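Local structure of thiamin pyrophosphokinase (Geobacillus thermodenitrificans, 3K94) at residues I3-G8 / T79-A84; R11-D16 / G100-R105; P15-Y20 / T34-E39; I83-A88 / L117-R122. The protein probably catalyses the transfer of a pyrophosphate group from ATP to thiamin, giving thiamin diphosphate. One frame throughout, in Å; residues are numbered along the deposited sequence.

From the N terminus, strand 4-6 leads into residues 11-20, which take part in interactions 2 and 3. Interaction 3 closes first, tying 15-20 to helix 33-40. It falls within the longer span of interaction 1, which joins the strand to helix 80-88. Interaction 2 starts from the same part of the chain as interaction 3, sharing Pro15 and Asp16, but ends at 100-105 and so crosses interaction 1. Interaction 4 opens on Ile83 and Ala84, where interaction 1 ends, and ties helix 80-88 to the end of helix 106-118. It too is crossed by interaction 2. Val6 touches interaction 3 while Ile5 faces helix 80-88, so the strand links both helical layers.

Interaction 1: residues I3-G8 / T79-A84; sequences IHIVGG and TDMEIA
Ile5 and Met81, a selenomethionine, form a buried apolar contact between strand 4-6 and the first turn of helix 80-88. The strand lies inside the parallel part of the main sheet, flanked by strands 28-30 and 97-99. The helix packs on the face of the sheet to which Ile5 points. Ile5 has its CB directed at the helix. Its CG2 branch, anti to the backbone N, touches the SE atom of Met81 at 3.7 Å. The same CG2 lies 4.2 Å from CB of Ala84, nearly one turn further along the helix. The other branch of Ile5 ends in CD1, which rests 4.1 Å from the carbonyl O of Ala84. The Met81 side chain crosses that of Ile5 obliquely. Its CG lies opposite the main-chain N (chi1 -178°), and the chain then bends at chi2 (68°) and chi3 (69°). The bends carry CE to the end of the strand, where it lies 3.6 Å from CA of Gly7. Gly7 has no side chain, which lets the methyl group come close to the backbone. Val30 on the next strand also packs on Ile5 and Ala84. Thr79 caps the start of the helix, its OG1 accepting from the backbone N of Glu82 at 3.2 Å. No hydrogen bond or ion pair links the two segments. The contact therefore depends on shape and on the exclusion of water.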
loop_
_atom_site.group_PDB
_atom_site.type_symbol
_atom_site.label_atom_id
_atom_site.label_comp_id
_atom_site.label_asym_id
_atom_site.label_seq_id
_atom_site.Cartn_x
_atom_site.Cartn_y
_atom_site.Cartn_z
ATOM N N ILE B 3 17.588 9.409 11.412
ATOM C CA ILE B 3 16.316 9.915 11.929
ATOM C C ILE B 3 15.179 8.912 11.771
ATOM O O ILE B 3 14.841 8.517 10.666
ATOM C CB ILE B 3 15.934 11.259 11.290
ATOM C CG1 ILE B 3 16.969 12.321 11.668
ATOM C CG2 ILE B 3 14.538 11.686 11.733
ATOM C CD1 ILE B 3 16.751 13.645 10.986
ATOM N N HIS B 4 14.595 8.515 12.895
ATOM C CA HIS B 4 13.474 7.585 12.905
ATOM C C HIS B 4 12.183 8.289 13.307
ATOM O O HIS B 4 12.020 8.710 14.455
ATOM C CB HIS B 4 13.774 6.432 13.855
ATOM C CG HIS B 4 14.760 5.455 13.300
ATOM N ND1 HIS B 4 15.286 4.422 14.042
ATOM C CD2 HIS B 4 15.313 5.357 12.068
ATOM C CE1 HIS B 4 16.107 3.717 13.284
ATOM N NE2 HIS B 4 16.142 4.265 12.082
ATOM N N ILE B 5 11.274 8.418 12.346
ATOM C CA ILE B 5 9.993 9.070 12.573
ATOM C C ILE B 5 8.906 8.029 12.810
ATOM O O ILE B 5 8.739 7.115 12.022
ATOM C CB ILE B 5 9.606 9.955 11.380
ATOM C CG1 ILE B 5 10.730 10.959 11.082
ATOM C CG2 ILE B 5 8.292 10.646 11.650
ATOM C CD1 ILE B 5 10.510 11.837 9.863
ATOM N N VAL B 6 8.171 8.174 13.904
ATOM C CA VAL B 6 7.125 7.225 14.247
ATOM C C VAL B 6 5.774 7.926 14.211
ATOM O O VAL B 6 5.490 8.810 15.033
ATOM C CB VAL B 6 7.366 6.603 15.639
ATOM C CG1 VAL B 6 6.285 5.591 15.962
ATOM C CG2 VAL B 6 8.749 5.967 15.695
ATOM N N GLY B 7 4.970 7.542 13.229
ATOM C CA GLY B 7 3.641 8.097 13.016
ATOM C C GLY B 7 2.552 7.256 13.665
ATOM O O GLY B 7 2.849 6.297 14.388
ATOM N N GLY B 8 1.292 7.607 13.404
ATOM C CA GLY B 8 0.197 7.079 14.195
ATOM C C GLY B 8 -0.675 6.009 13.554
ATOM O O GLY B 8 -1.833 5.855 13.941
ATOM N N THR B 79 -0.076 16.823 5.850
ATOM C CA THR B 79 -0.197 15.832 6.909
ATOM C C THR B 79 0.933 16.042 7.911
ATOM O O THR B 79 1.927 16.703 7.613
ATOM C CB THR B 79 -0.145 14.387 6.379
ATOM O OG1 THR B 79 1.139 14.134 5.810
ATOM C CG2 THR B 79 -1.215 14.156 5.315
ATOM N N ASP B 80 0.776 15.473 9.097
ATOM C CA ASP B 80 1.793 15.578 10.128
ATOM C C ASP B 80 3.078 14.847 9.747
ATOM O O ASP B 80 4.168 15.272 10.118
ATOM C CB ASP B 80 1.234 15.065 11.454
ATOM C CG ASP B 80 0.035 15.875 11.915
ATOM O OD1 ASP B 80 -0.020 17.078 11.583
ATOM O OD2 ASP B 80 -0.856 15.319 12.592
HETATM N N MSE B 81 2.946 13.743 9.014
HETATM C CA MSE B 81 4.104 13.009 8.549
HETATM C C MSE B 81 4.894 13.869 7.561
HETATM O O MSE B 81 6.132 13.878 7.562
HETATM C CB MSE B 81 3.660 11.714 7.867
HETATM C CG MSE B 81 4.811 10.858 7.387
HETATM SE SE MSE B 81 5.815 10.124 8.887
HETATM C CE MSE B 81 4.537 8.854 9.621
ATOM N N GLU B 82 4.167 14.591 6.717
ATOM C CA GLU B 82 4.780 15.448 5.712
ATOM C C GLU B 82 5.603 16.559 6.361
ATOM O O GLU B 82 6.767 16.750 6.021
ATOM C CB GLU B 82 3.721 16.067 4.795
ATOM C CG GLU B 82 4.295 17.129 3.880
ATOM C CD GLU B 82 3.333 17.556 2.793
ATOM O OE1 GLU B 82 2.110 17.421 2.992
ATOM O OE2 GLU B 82 3.802 18.031 1.740
ATOM N N ILE B 83 5.011 17.283 7.303
ATOM C CA ILE B 83 5.781 18.340 7.948
ATOM C C ILE B 83 6.974 17.753 8.685
ATOM O O ILE B 83 8.070 18.331 8.647
ATOM C CB ILE B 83 4.936 19.286 8.856
ATOM C CG1 ILE B 83 4.183 18.519 9.941
ATOM C CG2 ILE B 83 3.952 20.094 8.016
ATOM C CD1 ILE B 83 3.212 19.398 10.716
ATOM N N ALA B 84 6.781 16.589 9.316
ATOM C CA ALA B 84 7.902 15.922 9.983
ATOM C C ALA B 84 9.010 15.591 8.984
ATOM O O ALA B 84 10.179 15.874 9.217
ATOM C CB ALA B 84 7.438 14.662 10.733
#

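Interaction 2: residues R11-D16 / G100-R105; sequences RELLPD and GATGGR
Leu13 and Leu14 each send one methyl group against the backbone of the glycine-rich segment 100-105. CD1 of Leu13 lies 3.3 Å from CA of Gly103, which is tight for two carbons. The same methyl group is 3.5 Å from the carbonyl O of Thr102 and 3.7 Å from its OG1. Leu14 uses CD2, which sits 3.3 Å from the backbone N of Gly100 and 3.5 Å from its CA. Neither Gly100 nor Gly103 has a CB to stand in the way, so the methyl groups settle directly on the main chain. Both glycines also have positive phi, a conformation that favours this residue. No hydrogen bond crosses between the segments.

Second-shell bonds help place both loops. OG1 of Thr102 is hydrogen-bonded to Asp128. Gly100 pairs through its backbone with Gly9, and Leu13 with Arg129. Leu14 also packs on Thr36 of helix 33-40. Beyond the leucine contacts, Gly104 and Arg105 bond to the second subunit, and Arg105 makes a cation-pi contact with Tyr151 of that subunit. The two segments follow the neighbouring parallel strands 4-6 and 97-99, so this is packing between loops at the C-terminal ends of the strands in the parallel part of the sheet, as in Rossmann-like folds.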
loop_
_atom_site.group_PDB
_atom_site.type_symbol
_atom_site.label_atom_id
_atom_site.label_comp_id
_atom_site.label_asym_id
_atom_site.label_seq_id
_atom_site.Cartn_x
_atom_site.Cartn_y
_atom_site.Cartn_z
ATOM N N ARG B 11 -1.091 0.137 15.403
ATOM C CA ARG B 11 0.104 -0.123 16.209
ATOM C C ARG B 11 0.629 -1.534 16.092
ATOM O O ARG B 11 1.802 -1.782 16.324
ATOM C CB ARG B 11 -0.147 0.236 17.678
ATOM C CG ARG B 11 -0.212 1.738 17.855
ATOM C CD ARG B 11 -0.466 2.193 19.277
ATOM N NE ARG B 11 -0.324 3.647 19.345
ATOM C CZ ARG B 11 -0.839 4.415 20.298
ATOM N NH1 ARG B 11 -1.541 3.879 21.293
ATOM N NH2 ARG B 11 -0.651 5.726 20.256
ATOM N N GLU B 12 -0.242 -2.465 15.737
ATOM C CA GLU B 12 0.183 -3.846 15.601
ATOM C C GLU B 12 1.096 -4.027 14.376
ATOM O O GLU B 12 1.781 -5.038 14.252
ATOM C CB GLU B 12 -1.031 -4.791 15.541
ATOM C CG GLU B 12 -1.830 -4.758 14.238
ATOM C CD GLU B 12 -2.862 -3.632 14.163
ATOM O OE1 GLU B 12 -2.894 -2.741 15.055
ATOM O OE2 GLU B 12 -3.657 -3.650 13.191
ATOM N N LEU B 13 1.122 -3.033 13.491
ATOM C CA LEU B 13 1.992 -3.074 12.319
ATOM C C LEU B 13 3.432 -2.622 12.593
ATOM O O LEU B 13 4.327 -2.846 11.774
ATOM C CB LEU B 13 1.387 -2.253 11.174
ATOM C CG LEU B 13 -0.015 -2.635 10.718
ATOM C CD1 LEU B 13 -0.412 -1.817 9.504
ATOM C CD2 LEU B 13 -0.115 -4.151 10.421
ATOM N N LEU B 14 3.660 -1.976 13.732
ATOM C CA LEU B 14 5.008 -1.494 14.065
ATOM C C LEU B 14 5.960 -2.649 14.356
ATOM O O LEU B 14 5.573 -3.614 14.991
ATOM C CB LEU B 14 4.973 -0.600 15.311
ATOM C CG LEU B 14 4.127 0.674 15.313
ATOM C CD1 LEU B 14 4.117 1.284 16.711
ATOM C CD2 LEU B 14 4.627 1.674 14.301
ATOM N N PRO B 15 7.219 -2.541 13.906
ATOM C CA PRO B 15 8.211 -3.474 14.454
ATOM C C PRO B 15 8.464 -3.141 15.923
ATOM O O PRO B 15 7.990 -2.106 16.415
ATOM C CB PRO B 15 9.487 -3.164 13.662
ATOM C CG PRO B 15 9.183 -2.013 12.759
ATOM C CD PRO B 15 7.826 -1.463 13.108
ATOM N N ASP B 16 9.197 -4.007 16.611
ATOM C CA ASP B 16 9.711 -3.691 17.940
ATOM C C ASP B 16 10.810 -2.632 17.776
ATOM O O ASP B 16 11.877 -2.905 17.223
ATOM C CB ASP B 16 10.267 -4.961 18.611
ATOM C CG ASP B 16 10.907 -4.689 19.977
ATOM O OD1 ASP B 16 10.920 -3.530 20.442
ATOM O OD2 ASP B 16 11.401 -5.656 20.591
ATOM N N GLY B 100 5.025 3.375 11.495
ATOM C CA GLY B 100 3.632 3.733 11.683
ATOM C C GLY B 100 3.053 4.477 10.485
ATOM O O GLY B 100 2.122 5.267 10.622
ATOM N N ALA B 101 3.599 4.226 9.305
ATOM C CA ALA B 101 3.137 4.921 8.111
ATOM C C ALA B 101 2.318 4.008 7.174
ATOM O O ALA B 101 1.964 4.414 6.074
ATOM C CB ALA B 101 4.324 5.551 7.369
ATOM N N THR B 102 2.022 2.786 7.622
ATOM C CA THR B 102 1.258 1.836 6.827
ATOM C C THR B 102 0.007 1.370 7.564
ATOM O O THR B 102 -0.139 1.576 8.773
ATOM C CB THR B 102 2.084 0.568 6.453
ATOM O OG1 THR B 102 2.394 -0.180 7.637
ATOM C CG2 THR B 102 3.360 0.925 5.709
ATOM N N GLY B 103 -0.887 0.719 6.829
ATOM C CA GLY B 103 -2.090 0.156 7.421
ATOM C C GLY B 103 -3.264 1.120 7.518
ATOM O O GLY B 103 -3.098 2.333 7.369
ATOM N N GLY B 104 -4.458 0.576 7.760
ATOM C CA GLY B 104 -5.640 1.398 7.949
ATOM C C GLY B 104 -6.130 2.010 6.649
ATOM O O GLY B 104 -6.343 1.307 5.675
ATOM N N ARG B 105 -6.320 3.324 6.631
ATOM C CA ARG B 105 -6.767 3.995 5.420
ATOM C C ARG B 105 -5.632 4.008 4.407
ATOM O O ARG B 105 -4.548 4.504 4.684
ATOM C CB ARG B 105 -7.271 5.410 5.725
ATOM C CG ARG B 105 -8.660 5.418 6.361
ATOM C CD ARG B 105 -9.104 6.836 6.771
ATOM N NE ARG B 105 -8.941 7.810 5.688
ATOM C CZ ARG B 105 -8.801 9.119 5.890
ATOM N NH1 ARG B 105 -8.807 9.592 7.130
ATOM N NH2 ARG B 105 -8.649 9.951 4.861
#

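Interaction 3: residues P15-Y20 / T34-E39; sequences PDLRFY and TMTLLE
Leu17, in the short 3-10 segment 17-19, comes closest in backbone to Leu37 of helix 33-40, with 8.5 Å between their CA atoms. That gap is bridged by side chains. Leu17 has its CB directed at the helix and does the touching with CD1. This methyl group meets CG2 of Thr36 at 3.7 Å, and the two side chains cross at about a right angle. Thr36 presents its methyl group because CG2 stands anti to the backbone N. Leu37 starts away from Leu17, but its end turns back, and its CD2 lies 4.4 Å from CD1 of Leu17. The contact is small, and no hydrogen bond spans it.

Asp16 braces the start of the 3-10 segment. OD1 of Asp16 accepts from the backbone N of Arg18 at 3.0 Å, which makes an Asx turn. The N-H comes from above the carboxylate plane, 52° out of it. The other oxygen, OD2, forms a salt bridge with NH2 of Arg18 at 2.8 Å. Asp16 thus grips both the backbone and the side chain of Arg18. The carbonyl O of Asp16 accepts from the N of Phe19, and that of Leu17 from the N of Tyr20. These bonds close the 3-10 turn.

Val6 of strand 4-6 packs on both Leu17 and Leu37. The far side of the helix meets helix 56-65 through Thr34, Met35 and Leu38. Tyr20 reaches the sheet, touching His4 and Val127 and meeting the Phe99 ring edge-to-face. Segment 15-20 therefore packs on the same face of the sheet as helix 33-40, over Val6.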
loop_
_atom_site.group_PDB
_atom_site.type_symbol
_atom_site.label_atom_id
_atom_site.label_comp_id
_atom_site.label_asym_id
_atom_site.label_seq_id
_atom_site.Cartn_x
_atom_site.Cartn_y
_atom_site.Cartn_z
ATOM N N PRO B 15 7.219 -2.541 13.906
ATOM C CA PRO B 15 8.211 -3.474 14.454
ATOM C C PRO B 15 8.464 -3.141 15.923
ATOM O O PRO B 15 7.990 -2.106 16.415
ATOM C CB PRO B 15 9.487 -3.164 13.662
ATOM C CG PRO B 15 9.183 -2.013 12.759
ATOM C CD PRO B 15 7.826 -1.463 13.108
ATOM N N ASP B 16 9.197 -4.007 16.611
ATOM C CA ASP B 16 9.711 -3.691 17.940
ATOM C C ASP B 16 10.810 -2.632 17.776
ATOM O O ASP B 16 11.877 -2.905 17.223
ATOM C CB ASP B 16 10.267 -4.961 18.611
ATOM C CG ASP B 16 10.907 -4.689 19.977
ATOM O OD1 ASP B 16 10.920 -3.530 20.442
ATOM O OD2 ASP B 16 11.401 -5.656 20.591
ATOM N N LEU B 17 10.541 -1.424 18.250
ATOM C CA LEU B 17 11.435 -0.291 18.015
ATOM C C LEU B 17 12.782 -0.434 18.717
ATOM O O LEU B 17 13.766 0.211 18.339
ATOM C CB LEU B 17 10.756 1.013 18.442
ATOM C CG LEU B 17 9.483 1.363 17.662
ATOM C CD1 LEU B 17 8.997 2.744 18.078
ATOM C CD2 LEU B 17 9.736 1.291 16.155
ATOM N N ARG B 18 12.837 -1.282 19.739
ATOM C CA ARG B 18 14.093 -1.502 20.430
ATOM C C ARG B 18 15.150 -1.986 19.454
ATOM O O ARG B 18 16.339 -1.746 19.641
ATOM C CB ARG B 18 13.925 -2.506 21.561
ATOM C CG ARG B 18 13.045 -2.013 22.691
ATOM C CD ARG B 18 12.824 -3.118 23.697
ATOM N NE ARG B 18 12.889 -4.423 23.050
ATOM C CZ ARG B 18 12.458 -5.555 23.598
ATOM N NH1 ARG B 18 11.920 -5.544 24.812
ATOM N NH2 ARG B 18 12.563 -6.696 22.928
ATOM N N PHE B 19 14.725 -2.664 18.399
ATOM C CA PHE B 19 15.702 -3.201 17.458
ATOM C C PHE B 19 16.112 -2.172 16.423
ATOM O O PHE B 19 17.030 -2.401 15.643
ATOM C CB PHE B 19 15.201 -4.502 16.824
ATOM C CG PHE B 19 15.106 -5.635 17.806
ATOM C CD1 PHE B 19 16.256 -6.161 18.385
ATOM C CD2 PHE B 19 13.877 -6.152 18.181
ATOM C CE1 PHE B 19 16.182 -7.190 19.306
ATOM C CE2 PHE B 19 13.796 -7.188 19.097
ATOM C CZ PHE B 19 14.952 -7.705 19.664
ATOM N N TYR B 20 15.446 -1.021 16.446
ATOM C CA TYR B 20 15.809 0.082 15.565
ATOM C C TYR B 20 16.434 1.235 16.337
ATOM O O TYR B 20 16.603 2.326 15.804
ATOM C CB TYR B 20 14.593 0.565 14.767
ATOM C CG TYR B 20 14.184 -0.425 13.702
ATOM C CD1 TYR B 20 14.726 -0.362 12.424
ATOM C CD2 TYR B 20 13.294 -1.454 13.989
ATOM C CE1 TYR B 20 14.361 -1.289 11.445
ATOM C CE2 TYR B 20 12.942 -2.389 13.025
ATOM C CZ TYR B 20 13.467 -2.291 11.759
ATOM O OH TYR B 20 13.101 -3.215 10.814
ATOM N N THR B 34 3.929 9.523 18.996
ATOM C CA THR B 34 4.684 10.014 20.145
ATOM C C THR B 34 4.471 9.156 21.391
ATOM O O THR B 34 5.405 8.949 22.167
ATOM C CB THR B 34 4.346 11.496 20.454
ATOM O OG1 THR B 34 4.853 12.322 19.401
ATOM C CG2 THR B 34 4.966 11.932 21.783
HETATM N N MSE B 35 3.245 8.668 21.584
HETATM C CA MSE B 35 2.941 7.781 22.710
HETATM C C MSE B 35 3.736 6.467 22.626
HETATM O O MSE B 35 4.184 5.934 23.646
HETATM C CB MSE B 35 1.436 7.469 22.786
HETATM C CG MSE B 35 0.539 8.657 22.957
HETATM SE SE MSE B 35 1.235 9.855 24.359
HETATM C CE MSE B 35 1.216 8.597 25.881
ATOM N N THR B 36 3.902 5.943 21.411
ATOM C CA THR B 36 4.708 4.733 21.205
ATOM C C THR B 36 6.144 4.957 21.683
ATOM O O THR B 36 6.721 4.105 22.371
ATOM C CB THR B 36 4.715 4.299 19.730
ATOM O OG1 THR B 36 3.370 4.060 19.304
ATOM C CG2 THR B 36 5.552 3.020 19.531
ATOM N N LEU B 37 6.709 6.109 21.328
ATOM C CA LEU B 37 8.037 6.491 21.805
ATOM C C LEU B 37 8.097 6.546 23.337
ATOM O O LEU B 37 9.023 6.009 23.939
ATOM C CB LEU B 37 8.466 7.836 21.215
ATOM C CG LEU B 37 8.556 7.877 19.681
ATOM C CD1 LEU B 37 8.823 9.294 19.177
ATOM C CD2 LEU B 37 9.621 6.915 19.176
ATOM N N LEU B 38 7.116 7.198 23.957
ATOM C CA LEU B 38 7.095 7.324 25.419
ATOM C C LEU B 38 7.103 5.933 26.041
ATOM O O LEU B 38 7.783 5.686 27.031
ATOM C CB LEU B 38 5.845 8.077 25.885
ATOM C CG LEU B 38 5.781 8.751 27.266
ATOM C CD1 LEU B 38 4.381 8.651 27.846
ATOM C CD2 LEU B 38 6.794 8.199 28.252
ATOM N N GLU B 39 6.335 5.030 25.446
ATOM C CA GLU B 39 6.203 3.681 25.975
ATOM C C GLU B 39 7.515 2.921 25.935
ATOM O O GLU B 39 7.786 2.106 26.814
ATOM C CB GLU B 39 5.120 2.908 25.220
ATOM C CG GLU B 39 3.724 3.426 25.485
ATOM C CD GLU B 39 3.356 3.367 26.959
ATOM O OE1 GLU B 39 3.939 2.530 27.688
ATOM O OE2 GLU B 39 2.483 4.155 27.388
#

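Interaction 4: residues I83-A88 / L117-R122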
loop_
_atom_site.group_PDB
_atom_site.type_symbol
_atom_site.label_atom_id
_atom_site.label_comp_id
_atom_site.label_asym_id
_atom_site.label_seq_id
_atom_site.Cartn_x
_atom_site.Cartn_y
_atom_site.Cartn_z
ATOM N N ILE B 83 5.011 17.283 7.303
ATOM C CA ILE B 83 5.781 18.340 7.948
ATOM C C ILE B 83 6.974 17.753 8.685
ATOM O O ILE B 83 8.070 18.331 8.647
ATOM C CB ILE B 83 4.936 19.286 8.856
ATOM C CG1 ILE B 83 4.183 18.519 9.941
ATOM C CG2 ILE B 83 3.952 20.094 8.016
ATOM C CD1 ILE B 83 3.212 19.398 10.716
ATOM N N ALA B 84 6.781 16.589 9.316
ATOM C CA ALA B 84 7.902 15.922 9.983
ATOM C C ALA B 84 9.010 15.591 8.984
ATOM O O ALA B 84 10.179 15.874 9.217
ATOM C CB ALA B 84 7.438 14.662 10.733
ATOM N N LEU B 85 8.635 15.009 7.851
ATOM C CA LEU B 85 9.637 14.642 6.861
ATOM C C LEU B 85 10.296 15.878 6.234
ATOM O O LEU B 85 11.513 15.899 6.044
ATOM C CB LEU B 85 9.055 13.738 5.781
ATOM C CG LEU B 85 10.076 13.259 4.748
ATOM C CD1 LEU B 85 11.179 12.391 5.376
ATOM C CD2 LEU B 85 9.362 12.532 3.653
ATOM N N ASP B 86 9.492 16.896 5.921
ATOM C CA ASP B 86 10.008 18.154 5.396
ATOM C C ASP B 86 11.148 18.686 6.290
ATOM O O ASP B 86 12.161 19.196 5.808
ATOM C CB ASP B 86 8.884 19.190 5.310
ATOM C CG ASP B 86 7.920 18.936 4.161
ATOM O OD1 ASP B 86 8.240 18.135 3.251
ATOM O OD2 ASP B 86 6.829 19.548 4.173
ATOM N N TRP B 87 10.980 18.552 7.600
ATOM C CA TRP B 87 11.997 18.992 8.543
ATOM C C TRP B 87 13.180 18.027 8.520
ATOM O O TRP B 87 14.329 18.433 8.331
ATOM C CB TRP B 87 11.409 19.133 9.961
ATOM C CG TRP B 87 12.455 19.326 11.035
ATOM C CD1 TRP B 87 13.055 20.506 11.399
ATOM C CD2 TRP B 87 13.037 18.310 11.870
ATOM N NE1 TRP B 87 13.973 20.280 12.397
ATOM C CE2 TRP B 87 13.981 18.947 12.708
ATOM C CE3 TRP B 87 12.859 16.925 11.984
ATOM C CZ2 TRP B 87 14.741 18.246 13.648
ATOM C CZ3 TRP B 87 13.610 16.233 12.927
ATOM C CH2 TRP B 87 14.541 16.894 13.741
ATOM N N ALA B 88 12.894 16.744 8.705
ATOM C CA ALA B 88 13.922 15.702 8.689
ATOM C C ALA B 88 14.906 15.817 7.524
ATOM O O ALA B 88 16.110 15.674 7.720
ATOM C CB ALA B 88 13.270 14.321 8.680
ATOM N N LEU B 117 8.588 9.792 -3.098
ATOM C CA LEU B 117 8.824 10.193 -4.485
ATOM C C LEU B 117 9.243 11.640 -4.607
ATOM O O LEU B 117 10.157 11.961 -5.358
ATOM C CB LEU B 117 7.582 9.960 -5.335
ATOM C CG LEU B 117 7.308 8.476 -5.498
ATOM C CD1 LEU B 117 5.950 8.280 -6.136
ATOM C CD2 LEU B 117 8.435 7.848 -6.318
ATOM N N LYS B 118 8.567 12.518 -3.875
ATOM C CA LYS B 118 8.953 13.920 -3.861
ATOM C C LYS B 118 10.410 14.062 -3.441
ATOM O O LYS B 118 11.148 14.870 -4.006
ATOM C CB LYS B 118 8.048 14.741 -2.946
ATOM C CG LYS B 118 8.556 16.164 -2.730
ATOM C CD LYS B 118 7.595 16.979 -1.886
ATOM C CE LYS B 118 8.080 18.408 -1.709
ATOM N NZ LYS B 118 7.015 19.242 -1.089
ATOM N N TYR B 119 10.827 13.271 -2.457
ATOM C CA TYR B 119 12.207 13.308 -1.981
ATOM C C TYR B 119 12.999 12.088 -2.458
ATOM O O TYR B 119 13.809 11.535 -1.716
ATOM C CB TYR B 119 12.245 13.400 -0.453
ATOM C CG TYR B 119 11.654 14.683 0.104
ATOM C CD1 TYR B 119 12.287 15.902 -0.090
ATOM C CD2 TYR B 119 10.474 14.670 0.832
ATOM C CE1 TYR B 119 11.751 17.076 0.420
ATOM C CE2 TYR B 119 9.936 15.829 1.351
ATOM C CZ TYR B 119 10.572 17.031 1.139
ATOM O OH TYR B 119 10.037 18.189 1.659
ATOM N N ALA B 120 12.761 11.677 -3.699
ATOM C CA ALA B 120 13.373 10.470 -4.234
ATOM C C ALA B 120 14.903 10.460 -4.158
ATOM O O ALA B 120 15.511 9.401 -4.103
ATOM C CB ALA B 120 12.898 10.215 -5.674
ATOM N N ASP B 121 15.527 11.631 -4.157
ATOM C CA ASP B 121 16.991 11.681 -4.079
ATOM C C ASP B 121 17.541 11.526 -2.664
ATOM O O ASP B 121 18.750 11.481 -2.472
ATOM C CB ASP B 121 17.559 12.953 -4.732
ATOM C CG ASP B 121 17.009 14.242 -4.118
ATOM O OD1 ASP B 121 15.963 14.219 -3.429
ATOM O OD2 ASP B 121 17.629 15.301 -4.344
ATOM N N ARG B 122 16.653 11.447 -1.678
ATOM C CA ARG B 122 17.069 11.268 -0.284
ATOM C C ARG B 122 16.862 9.832 0.183
ATOM O O ARG B 122 15.948 9.151 -0.266
ATOM C CB ARG B 122 16.278 12.196 0.628
ATOM C CG ARG B 122 16.025 13.568 0.041
ATOM C CD ARG B 122 17.323 14.312 -0.204
ATOM N NE ARG B 122 17.109 15.757 -0.188
ATOM C CZ ARG B 122 17.436 16.545 0.830
ATOM N NH1 ARG B 122 18.002 16.033 1.915
ATOM N NH2 ARG B 122 17.201 17.845 0.757
HETATM O O HOH W 1 6.411 18.099 1.053
#
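Tyr119 reaches across to helix 80-88 and meets two consecutive residues, Leu85 and Asp86, in different ways. Its hydroxyl donates to OD1 of Asp86. The side chains cross at about a right angle, with the carboxylate and ring planes 72° apart. OD1 lies at the ring edge, in its plane. The modelled distance from OH of Tyr119 to OD1 of Asp86 is 2.4 Å, shorter than an ordinary hydrogen bond, so its exact length is doubtful. Leu85 runs alongside Tyr119 in the opposite sense. Its CG is anti to the backbone N (chi1 -177°), which sends CD2 toward the ring. CD2 of Leu85 touches CD2 of Tyr119 at 3.7 Å. Lys118 covers one face of the same ring, with its CG 4.2 Å above the plane, over the centre. The extended lysine then carries NZ toward Asp86. A water donates to OD1 of Asp86 at 2.9 Å and accepts from NZ of Lys118. OD1 of Asp86 has two partners, the phenol and the water.

Tyr119 is the first residue after helix 106-118 and opens a type I turn, closed by the bond from N of Arg122 to O of Tyr119. Arg122 also bonds to the carbonyl of Val89, just past helix 80-88. NZ of Lys118 lies 4.6 Å from OD1 of Asp86 and is likely to favour a negative charge there. A hydrogen bond to Asp86 and an apolar contact with Leu85 together join the two helices.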